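Local coordinates for cytosolic IMP-GMP specific 5'-nucleotidase (PDB 4OHF), which probably hydrolyses the 5'-phosphate of purine nucleotides such as IMP and GMP as a magnesium-binding 5'-nucleotidase of the HAD clan, at residues L39-V44 against C133-Q138; F52-E57 against K149-Q154. All coordinates share one frame; numbering follows the deposited sequence.

Overall arrangement
Both contacts lie in the helical part of this HAD-clan nucleotidase, outside its large mixed sheet and away from the magnesium and GMP sites, and their centres are 14 Å apart. Contact 1 pairs the middle of helix 33-51 with helix 129-143. Contact 2 pairs the loop that follows helix 33-51 with the linker into helix 153-170. Along the chain the segments run 39-44, 52-57, 133-138, 149-154. Residues 73-122, which hold the five-stranded antiparallel sheet, come between the first two and the last two, so the contacts bring helix 33-51 and its following loop against helix 129-143 and the linker beyond it. Contact 1 is buried and contact 2 partly buried. A weak, probable hydrogen bond from Y136 OH to Y153 O links them.

Contact 1 of 2, residues L39-V44 against C133-Q138; sequences LVYDLV and CILYGQ
Y41 OH donates a hydrogen bond to Q138 OE1 over 2.6 Å, the only hydrogen bond between segments 39-44 and 133-138, which pack helix 33-51 against helix 129-143 in a buried helix-helix contact of the HAD-clan nucleotidase. The two short helical segments run at 41° to each other with axes 10.7 Å apart, a wide spacing bridged by the tyrosine. Y41 carries CG anti to its own backbone N (chi1 176°), which sends the ring across the gap toward the second helix. The hydroxyl meets the amide oxygen at a C=O...donor angle of 124°, tilted somewhat out of the carbonyl plane, while OE1 lies at the ring edge. Ring and amide are turned well away from coplanarity. The other end of the same amide is also held, because Q138 NE2 hydrogen-bonds to K62 O, so the side chain is gripped at both heteroatoms and its flip state is probably fixed. Next to the hydroxyl-bearing carbon, Y41 CE2 lies 4.0 Å from I134 CG2 and is equally near L135 CB, both approaching obliquely. The rings of Y41 and F63 also meet, and F61 touches both Y41 and Q138. One turn further along helix 33-51, V44 adds a purely apolar touch and packs on C163 and V164 of helix 153-170; its CG1 branch meets L135 CD2 at 3.6 Å.

Contact 2 of 2, residues F52-E57 against K149-Q154; sequences FHYPEE and KMPSYQ
M150 sets CG anti to its carbonyl carbon (chi1 -60°) and runs on extended at chi2 before bending at chi3 (80°), which swings its methyl CE to the edge of the Y54 ring in an apolar contact. This is loop-on-loop packing in the helical part of the HAD-clan nucleotidase, where the chain leaving helix 33-51 meets the linker into helix 153-170. CE lies near the ring plane, 3.5 Å from Y54 CD1, and the two side chains cross at about a right angle. Further up the same methionine, CG leans on the P55 ring, 3.6 Å from P55 CG, so one side chain serves both neighbours. P151 comes obliquely along the outer half of the tyrosine ring, CD 3.8 Å from Y54 CE1 and CG 3.7 Å from Y54 OH. The polar end of Y54 is held from outside the pair, its hydroxyl hydrogen-bonding D159 OD2 on helix 153-170. S152 is the N-cap of that helix, with OG accepting from A155 N, while K143 NZ hydrogen-bonds both M150 O and P151 O and ties the linker back to helix 129-143. K149 contributes at the margin chiefly through its carbonyl, with P55 CG 3.9 Å from K149 O.

Contact 1 of 2, residues L39-V44 against C133-Q138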
ATOM      1  N   LEU B  39     -37.985  -1.512   2.483  1.00 46.12           N
ATOM      2  CA  LEU B  39     -37.930  -0.573   3.591  1.00 45.87           C
ATOM      3  C   LEU B  39     -36.612   0.190   3.493  1.00 47.13           C
ATOM      4  O   LEU B  39     -36.602   1.426   3.443  1.00 48.13           O
ATOM      5  CB  LEU B  39     -37.994  -1.312   4.929  1.00 45.44           C
ATOM      6  CG  LEU B  39     -38.627  -0.614   6.141  1.00 45.30           C
ATOM      7  CD1 LEU B  39     -37.960  -1.127   7.397  1.00 44.34           C
ATOM      8  CD2 LEU B  39     -38.478   0.898   6.058  1.00 46.05           C
ATOM      9  N   VAL B  40     -35.500  -0.548   3.458  1.00 47.08           N
ATOM     10  CA  VAL B  40     -34.184   0.070   3.362  1.00 47.78           C
ATOM     11  C   VAL B  40     -34.147   1.031   2.190  1.00 47.66           C
ATOM     12  O   VAL B  40     -33.620   2.131   2.306  1.00 50.19           O
ATOM     13  CB  VAL B  40     -33.060  -0.973   3.183  1.00 49.33           C
ATOM     14  CG1 VAL B  40     -31.732  -0.268   2.937  1.00 49.08           C
ATOM     15  CG2 VAL B  40     -32.953  -1.834   4.428  1.00 47.63           C
ATOM     16  N   TYR B  41     -34.706   0.625   1.063  1.00 46.54           N
ATOM     17  CA  TYR B  41     -34.733   1.496  -0.097  1.00 47.96           C
ATOM     18  C   TYR B  41     -35.431   2.808   0.285  1.00 49.66           C
ATOM     19  O   TYR B  41     -34.837   3.887   0.161  1.00 49.11           O
ATOM     20  CB  TYR B  41     -35.451   0.802  -1.253  1.00 48.09           C
ATOM     21  CG  TYR B  41     -35.635   1.652  -2.498  1.00 50.24           C
ATOM     22  CD1 TYR B  41     -36.783   2.421  -2.672  1.00 50.00           C
ATOM     23  CD2 TYR B  41     -34.684   1.651  -3.518  1.00 49.36           C
ATOM     24  CE1 TYR B  41     -36.985   3.158  -3.829  1.00 51.06           C
ATOM     25  CE2 TYR B  41     -34.874   2.387  -4.676  1.00 49.46           C
ATOM     26  CZ  TYR B  41     -36.029   3.139  -4.829  1.00 50.83           C
ATOM     27  OH  TYR B  41     -36.237   3.872  -5.977  1.00 47.80           O
ATOM     28  N   ASP B  42     -36.673   2.719   0.770  1.00 49.59           N
ATOM     29  CA  ASP B  42     -37.409   3.916   1.168  1.00 49.84           C
ATOM     30  C   ASP B  42     -36.633   4.772   2.171  1.00 51.30           C
ATOM     31  O   ASP B  42     -36.317   5.920   1.895  1.00 52.57           O
ATOM     32  CB  ASP B  42     -38.765   3.557   1.775  1.00 48.54           C
ATOM     33  CG  ASP B  42     -39.694   2.882   0.784  1.00 49.21           C
ATOM     34  OD1 ASP B  42     -39.525   3.091  -0.434  1.00 49.94           O
ATOM     35  OD2 ASP B  42     -40.608   2.150   1.225  1.00 48.68           O
ATOM     36  N   LEU B  43     -36.322   4.218   3.336  1.00 52.45           N
ATOM     37  CA  LEU B  43     -35.591   4.980   4.340  1.00 52.76           C
ATOM     38  C   LEU B  43     -34.362   5.688   3.763  1.00 55.00           C
ATOM     39  O   LEU B  43     -34.121   6.851   4.075  1.00 57.00           O
ATOM     40  CB  LEU B  43     -35.160   4.071   5.498  1.00 49.91           C
ATOM     41  CG  LEU B  43     -36.269   3.371   6.277  1.00 49.01           C
ATOM     42  CD1 LEU B  43     -35.670   2.444   7.311  1.00 47.98           C
ATOM     43  CD2 LEU B  43     -37.160   4.409   6.931  1.00 48.85           C
ATOM     44  N   VAL B  44     -33.589   4.991   2.928  1.00 56.81           N
ATOM     45  CA  VAL B  44     -32.373   5.554   2.329  1.00 57.85           C
ATOM     46  C   VAL B  44     -32.672   6.626   1.299  1.00 59.26           C
ATOM     47  O   VAL B  44     -31.980   7.638   1.230  1.00 58.79           O
ATOM     48  CB  VAL B  44     -31.513   4.460   1.640  1.00 57.56           C
ATOM     49  CG1 VAL B  44     -30.367   5.094   0.867  1.00 57.46           C
ATOM     50  CG2 VAL B  44     -30.955   3.512   2.674  1.00 57.30           C
ATOM     51  N   CYS B 133     -27.949  -0.953  -5.307  1.00 47.39           N
ATOM     52  CA  CYS B 133     -27.831  -1.001  -6.763  1.00 46.10           C
ATOM     53  C   CYS B 133     -29.006  -0.365  -7.480  1.00 46.29           C
ATOM     54  O   CYS B 133     -28.818   0.452  -8.374  1.00 45.41           O
ATOM     55  CB  CYS B 133     -27.667  -2.441  -7.245  1.00 45.12           C
ATOM     56  SG  CYS B 133     -26.028  -3.133  -6.959  1.00 43.57           S
ATOM     57  N   ILE B 134     -30.217  -0.739  -7.094  1.00 47.44           N
ATOM     58  CA  ILE B 134     -31.401  -0.175  -7.725  1.00 48.96           C
ATOM     59  C   ILE B 134     -31.417   1.346  -7.563  1.00 50.77           C
ATOM     60  O   ILE B 134     -31.554   2.085  -8.545  1.00 50.16           O
ATOM     61  CB  ILE B 134     -32.682  -0.745  -7.119  1.00 47.91           C
ATOM     62  CG1 ILE B 134     -32.762  -2.248  -7.405  1.00 46.64           C
ATOM     63  CG2 ILE B 134     -33.882  -0.006  -7.687  1.00 47.38           C
ATOM     64  CD1 ILE B 134     -33.921  -2.938  -6.728  1.00 45.95           C
ATOM     65  N   LEU B 135     -31.263   1.812  -6.325  1.00 50.90           N
ATOM     66  CA  LEU B 135     -31.256   3.241  -6.073  1.00 50.56           C
ATOM     67  C   LEU B 135     -30.148   3.942  -6.861  1.00 52.45           C
ATOM     68  O   LEU B 135     -30.416   4.888  -7.596  1.00 53.95           O
ATOM     69  CB  LEU B 135     -31.078   3.522  -4.586  1.00 49.80           C
ATOM     70  CG  LEU B 135     -31.111   5.012  -4.220  1.00 48.79           C
ATOM     71  CD1 LEU B 135     -32.399   5.597  -4.728  1.00 47.47           C
ATOM     72  CD2 LEU B 135     -30.996   5.215  -2.719  1.00 48.40           C
ATOM     73  N   TYR B 136     -28.906   3.479  -6.714  1.00 52.54           N
ATOM     74  CA  TYR B 136     -27.784   4.092  -7.413  1.00 51.39           C
ATOM     75  C   TYR B 136     -28.049   4.149  -8.907  1.00 52.52           C
ATOM     76  O   TYR B 136     -27.764   5.146  -9.563  1.00 51.85           O
ATOM     77  CB  TYR B 136     -26.501   3.313  -7.168  1.00 51.81           C
ATOM     78  CG  TYR B 136     -25.276   3.993  -7.735  1.00 52.00           C
ATOM     79  CD1 TYR B 136     -24.791   5.174  -7.179  1.00 52.98           C
ATOM     80  CD2 TYR B 136     -24.598   3.455  -8.823  1.00 53.97           C
ATOM     81  CE1 TYR B 136     -23.657   5.802  -7.688  1.00 53.80           C
ATOM     82  CE2 TYR B 136     -23.463   4.074  -9.348  1.00 54.59           C
ATOM     83  CZ  TYR B 136     -22.998   5.247  -8.776  1.00 54.94           C
ATOM     84  OH  TYR B 136     -21.888   5.863  -9.304  1.00 54.75           O
ATOM     85  N   GLY B 137     -28.599   3.073  -9.444  1.00 52.58           N
ATOM     86  CA  GLY B 137     -28.888   3.056 -10.861  1.00 53.76           C
ATOM     87  C   GLY B 137     -29.800   4.202 -11.248  1.00 54.51           C
ATOM     88  O   GLY B 137     -29.504   4.954 -12.172  1.00 55.08           O
ATOM     89  N   GLN B 138     -30.915   4.339 -10.537  1.00 55.48           N
ATOM     90  CA  GLN B 138     -31.876   5.401 -10.816  1.00 53.98           C
ATOM     91  C   GLN B 138     -31.273   6.780 -10.604  1.00 54.56           C
ATOM     92  O   GLN B 138     -31.527   7.696 -11.380  1.00 53.64           O
ATOM     93  CB  GLN B 138     -33.107   5.220  -9.938  1.00 52.53           C
ATOM     94  CG  GLN B 138     -33.855   3.930 -10.232  1.00 49.90           C
ATOM     95  CD  GLN B 138     -34.839   3.571  -9.137  1.00 48.52           C
ATOM     96  OE1 GLN B 138     -34.523   3.695  -7.948  1.00 48.13           O
ATOM     97  NE2 GLN B 138     -36.027   3.110  -9.523  1.00 42.59           N
TER

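Contact 2 of 2, residues F52-E57 against K149-Q154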
ATOM      1  N   PHE B  52     -29.533  15.504   2.494  1.00 87.18           N
ATOM      2  CA  PHE B  52     -28.581  15.763   1.421  1.00 86.41           C
ATOM      3  C   PHE B  52     -29.095  16.708   0.356  1.00 87.07           C
ATOM      4  O   PHE B  52     -28.356  17.081  -0.553  1.00 87.17           O
ATOM      5  CB  PHE B  52     -28.115  14.453   0.792  1.00 85.47           C
ATOM      6  CG  PHE B  52     -26.931  13.860   1.485  1.00 84.39           C
ATOM      7  CD1 PHE B  52     -25.652  14.333   1.221  1.00 83.26           C
ATOM      8  CD2 PHE B  52     -27.097  12.882   2.459  1.00 84.29           C
ATOM      9  CE1 PHE B  52     -24.550  13.844   1.920  1.00 83.47           C
ATOM     10  CE2 PHE B  52     -26.000  12.384   3.165  1.00 84.75           C
ATOM     11  CZ  PHE B  52     -24.722  12.869   2.894  1.00 83.77           C
ATOM     12  N   HIS B  53     -30.361  17.090   0.464  1.00 87.61           N
ATOM     13  CA  HIS B  53     -30.947  18.039  -0.473  1.00 88.79           C
ATOM     14  C   HIS B  53     -30.765  17.641  -1.940  1.00 88.66           C
ATOM     15  O   HIS B  53     -30.106  18.342  -2.709  1.00 88.41           O
ATOM     16  CB  HIS B  53     -30.331  19.425  -0.222  1.00 89.99           C
ATOM     17  CG  HIS B  53     -30.284  19.810   1.229  1.00 91.59           C
ATOM     18  ND1 HIS B  53     -29.256  20.555   1.768  1.00 91.57           N
ATOM     19  CD2 HIS B  53     -31.126  19.532   2.256  1.00 91.36           C
ATOM     20  CE1 HIS B  53     -29.465  20.714   3.064  1.00 91.95           C
ATOM     21  NE2 HIS B  53     -30.591  20.104   3.385  1.00 91.71           N
ATOM     22  N   TYR B  54     -31.350  16.507  -2.315  1.00 88.77           N
ATOM     23  CA  TYR B  54     -31.287  16.011  -3.690  1.00 88.17           C
ATOM     24  C   TYR B  54     -32.583  16.411  -4.399  1.00 88.28           C
ATOM     25  O   TYR B  54     -33.565  16.776  -3.748  1.00 88.26           O
ATOM     26  CB  TYR B  54     -31.152  14.481  -3.699  1.00 87.08           C
ATOM     27  CG  TYR B  54     -29.733  13.953  -3.784  1.00 86.12           C
ATOM     28  CD1 TYR B  54     -29.237  13.426  -4.978  1.00 85.08           C
ATOM     29  CD2 TYR B  54     -28.891  13.956  -2.667  1.00 85.52           C
ATOM     30  CE1 TYR B  54     -27.942  12.911  -5.061  1.00 83.84           C
ATOM     31  CE2 TYR B  54     -27.591  13.444  -2.741  1.00 84.38           C
ATOM     32  CZ  TYR B  54     -27.127  12.924  -3.940  1.00 83.43           C
ATOM     33  OH  TYR B  54     -25.852  12.416  -4.017  1.00 81.22           O
ATOM     34  N   PRO B  55     -32.607  16.342  -5.742  1.00 88.22           N
ATOM     35  CA  PRO B  55     -33.811  16.706  -6.497  1.00 88.33           C
ATOM     36  C   PRO B  55     -35.091  16.124  -5.900  1.00 88.92           C
ATOM     37  O   PRO B  55     -35.123  14.965  -5.488  1.00 89.60           O
ATOM     38  CB  PRO B  55     -33.518  16.153  -7.889  1.00 87.51           C
ATOM     39  CG  PRO B  55     -32.044  16.360  -8.008  1.00 87.31           C
ATOM     40  CD  PRO B  55     -31.530  15.908  -6.652  1.00 87.69           C
ATOM     41  N   GLU B  56     -36.139  16.939  -5.852  1.00 89.25           N
ATOM     42  CA  GLU B  56     -37.425  16.515  -5.312  1.00 89.69           C
ATOM     43  C   GLU B  56     -37.971  15.363  -6.145  1.00 89.36           C
ATOM     44  O   GLU B  56     -38.910  14.671  -5.747  1.00 89.41           O
ATOM     45  CB  GLU B  56     -38.412  17.687  -5.337  1.00 90.86           C
ATOM     46  CG  GLU B  56     -38.181  18.728  -4.248  1.00 92.39           C
ATOM     47  CD  GLU B  56     -38.960  18.427  -2.975  1.00 93.68           C
ATOM     48  OE1 GLU B  56     -38.679  19.069  -1.937  1.00 93.79           O
ATOM     49  OE2 GLU B  56     -39.863  17.559  -3.016  1.00 93.50           O
ATOM     50  N   GLU B  57     -37.364  15.160  -7.305  1.00 88.71           N
ATOM     51  CA  GLU B  57     -37.785  14.110  -8.217  1.00 88.76           C
ATOM     52  C   GLU B  57     -37.521  12.687  -7.699  1.00 87.58           C
ATOM     53  O   GLU B  57     -38.280  11.764  -8.000  1.00 87.41           O
ATOM     54  CB  GLU B  57     -37.096  14.320  -9.571  1.00 90.55           C
ATOM     55  CG  GLU B  57     -37.719  13.554 -10.725  1.00 93.57           C
ATOM     56  CD  GLU B  57     -39.184  13.912 -10.941  1.00 95.80           C
ATOM     57  OE1 GLU B  57     -39.998  13.673 -10.023  1.00 96.75           O
ATOM     58  OE2 GLU B  57     -39.525  14.431 -12.027  1.00 96.96           O
ATOM     59  N   LYS B 149     -27.780  19.544 -11.299  1.00 88.10           N
ATOM     60  CA  LYS B 149     -28.646  19.474 -10.136  1.00 87.58           C
ATOM     61  C   LYS B 149     -28.202  18.377  -9.170  1.00 86.88           C
ATOM     62  O   LYS B 149     -28.684  18.320  -8.036  1.00 87.23           O
ATOM     63  CB  LYS B 149     -30.095  19.226 -10.575  1.00 87.69           C
ATOM     64  CG  LYS B 149     -30.696  20.344 -11.434  1.00 88.24           C
ATOM     65  CD  LYS B 149     -30.767  21.676 -10.686  1.00 88.40           C
ATOM     66  CE  LYS B 149     -31.661  22.690 -11.408  1.00 88.74           C
ATOM     67  NZ  LYS B 149     -31.166  23.093 -12.759  1.00 88.15           N
ATOM     68  N   MET B 150     -27.282  17.517  -9.611  1.00 85.20           N
ATOM     69  CA  MET B 150     -26.796  16.421  -8.767  1.00 83.31           C
ATOM     70  C   MET B 150     -25.282  16.282  -8.759  1.00 81.55           C
ATOM     71  O   MET B 150     -24.615  16.630  -9.732  1.00 82.03           O
ATOM     72  CB  MET B 150     -27.404  15.097  -9.221  1.00 82.85           C
ATOM     73  CG  MET B 150     -28.914  15.055  -9.157  1.00 83.71           C
ATOM     74  SD  MET B 150     -29.546  13.500  -9.793  1.00 83.53           S
ATOM     75  CE  MET B 150     -29.293  12.446  -8.361  1.00 85.27           C
ATOM     76  N   PRO B 151     -24.721  15.762  -7.652  1.00 80.07           N
ATOM     77  CA  PRO B 151     -23.272  15.568  -7.506  1.00 79.01           C
ATOM     78  C   PRO B 151     -22.682  14.680  -8.607  1.00 78.20           C
ATOM     79  O   PRO B 151     -23.346  14.372  -9.602  1.00 78.33           O
ATOM     80  CB  PRO B 151     -23.149  14.922  -6.126  1.00 78.41           C
ATOM     81  CG  PRO B 151     -24.298  15.514  -5.378  1.00 78.87           C
ATOM     82  CD  PRO B 151     -25.418  15.447  -6.391  1.00 79.12           C
ATOM     83  N   SER B 152     -21.428  14.278  -8.431  1.00 77.08           N
ATOM     84  CA  SER B 152     -20.773  13.409  -9.407  1.00 75.83           C
ATOM     85  C   SER B 152     -21.101  11.956  -9.067  1.00 74.80           C
ATOM     86  O   SER B 152     -21.468  11.637  -7.925  1.00 74.20           O
ATOM     87  CB  SER B 152     -19.255  13.602  -9.373  1.00 74.71           C
ATOM     88  OG  SER B 152     -18.718  13.171  -8.132  1.00 74.04           O
ATOM     89  N   TYR B 153     -20.966  11.082 -10.059  1.00 72.52           N
ATOM     90  CA  TYR B 153     -21.237   9.665  -9.865  1.00 70.34           C
ATOM     91  C   TYR B 153     -20.598   9.184  -8.565  1.00 70.69           C
ATOM     92  O   TYR B 153     -21.245   8.538  -7.736  1.00 70.27           O
ATOM     93  CB  TYR B 153     -20.682   8.864 -11.039  1.00 67.79           C
ATOM     94  CG  TYR B 153     -21.318   9.189 -12.372  1.00 64.41           C
ATOM     95  CD1 TYR B 153     -22.698   9.325 -12.490  1.00 64.04           C
ATOM     96  CD2 TYR B 153     -20.551   9.286 -13.530  1.00 62.86           C
ATOM     97  CE1 TYR B 153     -23.300   9.542 -13.723  1.00 62.86           C
ATOM     98  CE2 TYR B 153     -21.144   9.502 -14.769  1.00 61.28           C
ATOM     99  CZ  TYR B 153     -22.517   9.628 -14.856  1.00 62.29           C
ATOM    100  OH  TYR B 153     -23.117   9.832 -16.073  1.00 62.33           O
ATOM    101  N   GLN B 154     -19.321   9.513  -8.404  1.00 70.67           N
ATOM    102  CA  GLN B 154     -18.552   9.149  -7.221  1.00 70.89           C
ATOM    103  C   GLN B 154     -19.200   9.684  -5.946  1.00 70.86           C
ATOM    104  O   GLN B 154     -19.337   8.969  -4.949  1.00 71.71           O
ATOM    105  CB  GLN B 154     -17.147   9.724  -7.349  1.00 72.92           C
ATOM    106  CG  GLN B 154     -16.332   9.680  -6.068  1.00 75.75           C
ATOM    107  CD  GLN B 154     -15.626   8.356  -5.862  1.00 76.04           C
ATOM    108  OE1 GLN B 154     -15.105   8.084  -4.778  1.00 76.48           O
ATOM    109  NE2 GLN B 154     -15.592   7.528  -6.907  1.00 75.47           N
TER